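Probable dehydrogenase (Bordetella bronchiseptica, PDB 3MOI) is a putative oxidoreductase of the GFO/IDH/MocA family that probably uses a nicotinamide cofactor bound to its Rossmann-fold domain. Local coordinates at residues Glu109-Arg113 against Ala114-Leu118; Val305-His309 against Ala310-Ala314. All blocks are in the same frame, centred on the assembly; numbering follows the deposited sequence.

The two contacts are local and lie at separate places in the chain, one at a helix end in the Rossmann domain, the other in the mixed sheet. Contact 1, E109-R113 with A114-L118, closes helix 101-114 and leads into strand 118-120, an edge strand of the parallel sheet in the domain that probably binds the cofactor. Contact 2, V305-H309 with A310-A314, is a hairpin in the large mixed sheet, packed on one face against helix 128-139 and reached on the other by the second subunit. The centres of contacts 1 and 2 are about 37 Å apart. Their nearest atoms are about 24 Å apart, so they do not touch. Contact 1 meets no other chain, whereas contact 2 belongs to the dimer interface.

Contact 1: residues Glu109-Arg113 against Ala114-Leu118; sequences EAVER and AGVHL
V111 meets V116 and L118 with its two methyl branches, each pair of side chains crossing at about a right angle. CG1 of V111, anti to the backbone N (chi1 160°), sits against the carbonyl O of V116 at 3.5 Å and lies 4.1 Å from CG2 of V116. The other branch serves the start of the next strand, V111 CG2 reaching L118 CD1 at 4.1 Å. One valine near the helix end thus touches both V116 and L118 after the turn; L118 also rests on strand 90-93.

The turn itself is a Schellman motif. A114 N bonds to A110 O at 2.9 Å, in the helical pattern. Beyond it G115 takes a positive phi of 82°, and two weak bonds define the motif: V116 N to V111 O at 3.3 Å and G115 N to E112 O at 3.1 Å. G115 N is shared, with a further weak bond to V111 O at 3.0 Å. On the outer side E112 turns away to form a salt bridge with R363, while the guanidinium of R113 lays one face over E109 O. The chemistry is thus divided: weak backbone bonds to V111 O and E112 O end the helix, the V111 side chain adds apolar contact to V116 and L118, and the charged groups stay outside.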
ATOM      1  N   GLU A 109      36.763   1.476  -2.754  1.00 33.42           N
ATOM      2  CA  GLU A 109      38.116   1.953  -2.688  1.00 33.62           C
ATOM      3  C   GLU A 109      38.849   1.612  -3.990  1.00 31.65           C
ATOM      4  O   GLU A 109      39.516   2.455  -4.590  1.00 29.98           O
ATOM      5  CB  GLU A 109      38.774   1.448  -1.405  1.00 34.52           C
ATOM      6  CG  GLU A 109      38.072   2.007  -0.125  1.00 40.08           C
ATOM      7  CD  GLU A 109      38.476   1.356   1.252  1.00 47.61           C
ATOM      8  OE1 GLU A 109      39.022   0.220   1.300  1.00 51.31           O
ATOM      9  OE2 GLU A 109      38.232   2.005   2.312  1.00 51.81           O
ATOM     10  N   ALA A 110      38.595   0.422  -4.497  1.00 30.71           N
ATOM     11  CA  ALA A 110      39.198   0.004  -5.763  1.00 30.21           C
ATOM     12  C   ALA A 110      38.706   0.854  -6.948  1.00 29.63           C
ATOM     13  O   ALA A 110      39.498   1.308  -7.778  1.00 30.10           O
ATOM     14  CB  ALA A 110      38.922  -1.475  -6.020  1.00 29.66           C
ATOM     15  N   VAL A 111      37.411   1.084  -7.020  1.00 29.10           N
ATOM     16  CA  VAL A 111      36.844   1.844  -8.132  1.00 29.14           C
ATOM     17  C   VAL A 111      37.359   3.251  -8.088  1.00 29.84           C
ATOM     18  O   VAL A 111      37.800   3.754  -9.116  1.00 31.27           O
ATOM     19  CB  VAL A 111      35.280   1.790  -8.115  1.00 29.73           C
ATOM     20  CG1 VAL A 111      34.669   2.903  -8.894  1.00 27.51           C
ATOM     21  CG2 VAL A 111      34.816   0.398  -8.584  1.00 26.78           C
ATOM     22  N   GLU A 112      37.381   3.861  -6.909  1.00 30.27           N
ATOM     23  CA  GLU A 112      37.778   5.267  -6.775  1.00 31.13           C
ATOM     24  C   GLU A 112      39.240   5.455  -7.064  1.00 33.04           C
ATOM     25  O   GLU A 112      39.579   6.312  -7.837  1.00 35.86           O
ATOM     26  CB  GLU A 112      37.360   5.865  -5.408  1.00 30.42           C
ATOM     27  CG  GLU A 112      35.859   5.969  -5.351  1.00 32.08           C
ATOM     28  CD  GLU A 112      35.245   6.491  -4.041  1.00 33.82           C
ATOM     29  OE1 GLU A 112      35.921   6.656  -3.007  1.00 35.11           O
ATOM     30  OE2 GLU A 112      34.016   6.699  -4.057  1.00 32.28           O
ATOM     31  N   ARG A 113      40.105   4.626  -6.508  1.00 34.46           N
ATOM     32  CA  ARG A 113      41.531   4.666  -6.800  1.00 35.51           C
ATOM     33  C   ARG A 113      41.838   4.349  -8.253  1.00 33.75           C
ATOM     34  O   ARG A 113      42.759   4.858  -8.840  1.00 33.51           O
ATOM     35  CB  ARG A 113      42.239   3.654  -5.849  1.00 37.21           C
ATOM     36  CG  ARG A 113      43.812   3.364  -6.047  1.00 43.16           C
ATOM     37  CD  ARG A 113      44.328   2.094  -5.139  1.00 48.24           C
ATOM     38  NE  ARG A 113      43.616   2.104  -3.820  1.00 52.69           N
ATOM     39  CZ  ARG A 113      42.798   1.155  -3.309  1.00 54.39           C
ATOM     40  NH1 ARG A 113      42.556  -0.017  -3.928  1.00 54.83           N
ATOM     41  NH2 ARG A 113      42.216   1.382  -2.125  1.00 54.14           N
ATOM     42  N   ALA A 114      41.086   3.488  -8.872  1.00 32.92           N
ATOM     43  CA  ALA A 114      41.338   3.306 -10.288  1.00 33.05           C
ATOM     44  C   ALA A 114      40.798   4.472 -11.182  1.00 33.54           C
ATOM     45  O   ALA A 114      41.242   4.620 -12.322  1.00 34.74           O
ATOM     46  CB  ALA A 114      40.795   1.937 -10.793  1.00 32.11           C
ATOM     47  N   GLY A 115      39.827   5.251 -10.721  1.00 32.08           N
ATOM     48  CA  GLY A 115      39.306   6.287 -11.576  1.00 32.30           C
ATOM     49  C   GLY A 115      38.279   5.769 -12.565  1.00 32.44           C
ATOM     50  O   GLY A 115      37.944   6.454 -13.504  1.00 33.61           O
ATOM     51  N   VAL A 116      37.745   4.561 -12.365  1.00 32.25           N
ATOM     52  CA  VAL A 116      36.791   4.019 -13.319  1.00 31.05           C
ATOM     53  C   VAL A 116      35.348   4.345 -12.934  1.00 31.32           C
ATOM     54  O   VAL A 116      35.099   4.730 -11.799  1.00 32.93           O
ATOM     55  CB  VAL A 116      36.975   2.482 -13.517  1.00 31.16           C
ATOM     56  CG1 VAL A 116      38.418   2.157 -13.941  1.00 28.28           C
ATOM     57  CG2 VAL A 116      36.507   1.721 -12.353  1.00 26.02           C
ATOM     58  N   HIS A 117      34.413   4.191 -13.872  1.00 30.08           N
ATOM     59  CA  HIS A 117      33.009   4.352 -13.581  1.00 29.69           C
ATOM     60  C   HIS A 117      32.347   3.029 -13.356  1.00 29.13           C
ATOM     61  O   HIS A 117      32.618   2.083 -14.099  1.00 29.40           O
ATOM     62  CB  HIS A 117      32.288   5.049 -14.710  1.00 29.19           C
ATOM     63  CG  HIS A 117      32.734   6.460 -14.895  1.00 32.18           C
ATOM     64  ND1 HIS A 117      33.607   6.849 -15.901  1.00 33.37           N
ATOM     65  CD2 HIS A 117      32.482   7.566 -14.167  1.00 30.92           C
ATOM     66  CE1 HIS A 117      33.832   8.145 -15.804  1.00 30.92           C
ATOM     67  NE2 HIS A 117      33.150   8.604 -14.771  1.00 33.44           N
ATOM     68  N   LEU A 118      31.445   2.996 -12.373  1.00 27.65           N
ATOM     69  CA  LEU A 118      30.695   1.818 -12.019  1.00 27.49           C
ATOM     70  C   LEU A 118      29.259   2.141 -11.932  1.00 26.57           C
ATOM     71  O   LEU A 118      28.925   3.076 -11.315  1.00 26.93           O
ATOM     72  CB  LEU A 118      31.080   1.304 -10.598  1.00 27.65           C
ATOM     73  CG  LEU A 118      30.240   0.061 -10.158  1.00 30.22           C
ATOM     74  CD1 LEU A 118      31.100  -1.071  -9.405  1.00 29.35           C
ATOM     75  CD2 LEU A 118      29.086   0.490  -9.329  1.00 27.42           C
TER

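Contact 2: residues Val305-His309 against Ala310-Ala314; sequences VTCEH and ADLRA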
ATOM      1  N   VAL A 305       2.834   7.996  -6.157  1.00 34.11           N
ATOM      2  CA  VAL A 305       3.636   9.067  -5.556  1.00 32.90           C
ATOM      3  C   VAL A 305       2.708  10.178  -5.277  1.00 33.77           C
ATOM      4  O   VAL A 305       2.163  10.718  -6.205  1.00 34.99           O
ATOM      5  CB  VAL A 305       4.684   9.558  -6.541  1.00 31.85           C
ATOM      6  CG1 VAL A 305       5.514  10.679  -5.969  1.00 25.03           C
ATOM      7  CG2 VAL A 305       5.482   8.384  -7.005  1.00 31.00           C
ATOM      8  N   THR A 306       2.488  10.549  -4.034  1.00 33.65           N
ATOM      9  CA  THR A 306       1.528  11.574  -3.860  1.00 34.03           C
ATOM     10  C   THR A 306       2.208  12.917  -3.567  1.00 35.56           C
ATOM     11  O   THR A 306       2.904  13.122  -2.566  1.00 35.47           O
ATOM     12  CB  THR A 306       0.294  11.126  -2.929  1.00 34.19           C
ATOM     13  OG1 THR A 306       0.152  11.952  -1.787  1.00 35.48           O
ATOM     14  CG2 THR A 306       0.307   9.745  -2.593  1.00 30.18           C
ATOM     15  N   CYS A 307       2.060  13.830  -4.524  1.00 37.05           N
ATOM     16  CA  CYS A 307       2.603  15.163  -4.397  1.00 37.43           C
ATOM     17  C   CYS A 307       1.532  16.190  -4.086  1.00 38.50           C
ATOM     18  O   CYS A 307       0.374  15.882  -4.100  1.00 39.17           O
ATOM     19  CB  CYS A 307       3.343  15.533  -5.653  1.00 37.34           C
ATOM     20  SG  CYS A 307       4.336  14.203  -6.321  1.00 34.56           S
ATOM     21  N   GLU A 308       1.957  17.410  -3.770  1.00 40.33           N
ATOM     22  CA  GLU A 308       1.058  18.526  -3.489  1.00 41.66           C
ATOM     23  C   GLU A 308      -0.006  18.700  -4.599  1.00 41.02           C
ATOM     24  O   GLU A 308      -1.161  18.873  -4.312  1.00 40.14           O
ATOM     25  CB  GLU A 308       1.837  19.851  -3.378  1.00 42.67           C
ATOM     26  CG  GLU A 308       2.560  20.120  -2.060  1.00 45.79           C
ATOM     27  CD  GLU A 308       3.699  21.208  -2.151  1.00 49.64           C
ATOM     28  OE1 GLU A 308       4.388  21.393  -3.216  1.00 46.59           O
ATOM     29  OE2 GLU A 308       3.895  21.858  -1.090  1.00 52.98           O
ATOM     30  N   HIS A 309       0.390  18.657  -5.862  1.00 40.31           N
ATOM     31  CA  HIS A 309      -0.574  18.992  -6.917  1.00 40.36           C
ATOM     32  C   HIS A 309      -0.989  17.787  -7.771  1.00 39.89           C
ATOM     33  O   HIS A 309      -1.716  17.944  -8.744  1.00 40.42           O
ATOM     34  CB  HIS A 309      -0.074  20.203  -7.762  1.00 40.38           C
ATOM     35  CG  HIS A 309       0.100  21.465  -6.951  1.00 40.77           C
ATOM     36  ND1 HIS A 309       1.282  22.175  -6.909  1.00 42.47           N
ATOM     37  CD2 HIS A 309      -0.743  22.096  -6.102  1.00 40.59           C
ATOM     38  CE1 HIS A 309       1.152  23.198  -6.083  1.00 41.49           C
ATOM     39  NE2 HIS A 309      -0.069  23.173  -5.584  1.00 41.14           N
ATOM     40  N   ALA A 310      -0.641  16.577  -7.342  1.00 39.05           N
ATOM     41  CA  ALA A 310      -0.970  15.401  -8.122  1.00 38.77           C
ATOM     42  C   ALA A 310      -0.581  14.110  -7.423  1.00 38.63           C
ATOM     43  O   ALA A 310       0.299  14.136  -6.572  1.00 39.01           O
ATOM     44  CB  ALA A 310      -0.239  15.467  -9.474  1.00 38.69           C
ATOM     45  N   ASP A 311      -1.245  13.007  -7.781  1.00 37.70           N
ATOM     46  CA  ASP A 311      -0.713  11.685  -7.554  1.00 38.31           C
ATOM     47  C   ASP A 311      -0.150  11.208  -8.874  1.00 37.66           C
ATOM     48  O   ASP A 311      -0.717  11.506  -9.924  1.00 37.34           O
ATOM     49  CB  ASP A 311      -1.766  10.696  -7.041  1.00 38.78           C
ATOM     50  CG  ASP A 311      -2.316  11.089  -5.653  1.00 42.47           C
ATOM     51  OD1 ASP A 311      -1.618  11.812  -4.891  1.00 44.59           O
ATOM     52  OD2 ASP A 311      -3.480  10.733  -5.353  1.00 42.01           O
ATOM     53  N   LEU A 312       0.974  10.475  -8.807  1.00 36.86           N
ATOM     54  CA  LEU A 312       1.655   9.960  -9.959  1.00 36.38           C
ATOM     55  C   LEU A 312       1.612   8.440  -9.903  1.00 36.11           C
ATOM     56  O   LEU A 312       1.747   7.866  -8.830  1.00 35.10           O
ATOM     57  CB  LEU A 312       3.098  10.401  -9.900  1.00 36.43           C
ATOM     58  CG  LEU A 312       3.610  11.754 -10.352  1.00 38.20           C
ATOM     59  CD1 LEU A 312       2.559  12.809 -10.405  1.00 39.08           C
ATOM     60  CD2 LEU A 312       4.867  12.218  -9.573  1.00 36.77           C
ATOM     61  N   ARG A 313       1.492   7.794 -11.063  1.00 36.31           N
ATOM     62  CA  ARG A 313       1.453   6.336 -11.148  1.00 36.86           C
ATOM     63  C   ARG A 313       2.011   5.837 -12.481  1.00 37.38           C
ATOM     64  O   ARG A 313       1.771   6.439 -13.519  1.00 36.79           O
ATOM     65  CB  ARG A 313       0.008   5.913 -11.055  1.00 37.99           C
ATOM     66  CG  ARG A 313      -0.270   4.434 -11.223  1.00 38.88           C
ATOM     67  CD  ARG A 313      -1.770   4.228 -11.372  1.00 38.22           C
ATOM     68  NE  ARG A 313      -2.083   2.814 -11.536  1.00 36.51           N
ATOM     69  CZ  ARG A 313      -3.189   2.353 -12.063  1.00 36.08           C
ATOM     70  NH1 ARG A 313      -4.135   3.177 -12.532  1.00 39.26           N
ATOM     71  NH2 ARG A 313      -3.343   1.049 -12.121  1.00 38.30           N
ATOM     72  N   ALA A 314       2.767   4.743 -12.452  1.00 37.87           N
ATOM     73  CA  ALA A 314       3.392   4.245 -13.670  1.00 38.09           C
ATOM     74  C   ALA A 314       2.306   3.628 -14.505  1.00 39.00           C
ATOM     75  O   ALA A 314       1.392   3.044 -13.954  1.00 39.64           O
ATOM     76  CB  ALA A 314       4.463   3.228 -13.381  1.00 37.68           C
TER
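V305 pairs with L312 as an antiparallel hydrogen-bonded pair of the hairpin, and both backbone bonds are 2.9 Å long: V305 N to L312 O and L312 N to V305 O. Their side chains share one face of the sheet and approach obliquely, with CB to CB at 3.8 Å. CD2 of L312 also reaches toward CG1 of V305. V305 O is further approached by the CA of D311 at 3.3 Å, a CA-H...O contact with an angle of 142° at the hydrogen.

T306 follows on the other face, in the non-hydrogen-bonded pair with D311; the two side chains lie side by side and point the same way. OD2 of D311 accepts a bond from the backbone N of F236 of the second subunit, and T306 packs on Y153 of that subunit.

C307 returns to the backbone ladder. Its N donates to A310 O at 2.7 Å, while a weak bond of 3.5 Å runs back from A310 N to C307 O. SG, turned beside the backbone N (chi1 -41°), touches CD2 of L312 at 3.8 Å, so this one methyl spans V305 and C307. The L312 side chain packs against helix 128-139, on L133, I136 and V137.

E308 and H309 form the bend. CB of E308 lies over one face of the H309 ring, and OE1 of E308 accepts a bond from R144 N.

The arrangement is a beta hairpin whose bend is made by E308 and H309, joining adjacent antiparallel strands 302-307 and 310-314 in the large mixed sheet. One face is backed by a helix and the other meets the partner subunit, consistent with the sheet-mediated dimers of GFO/IDH/MocA proteins.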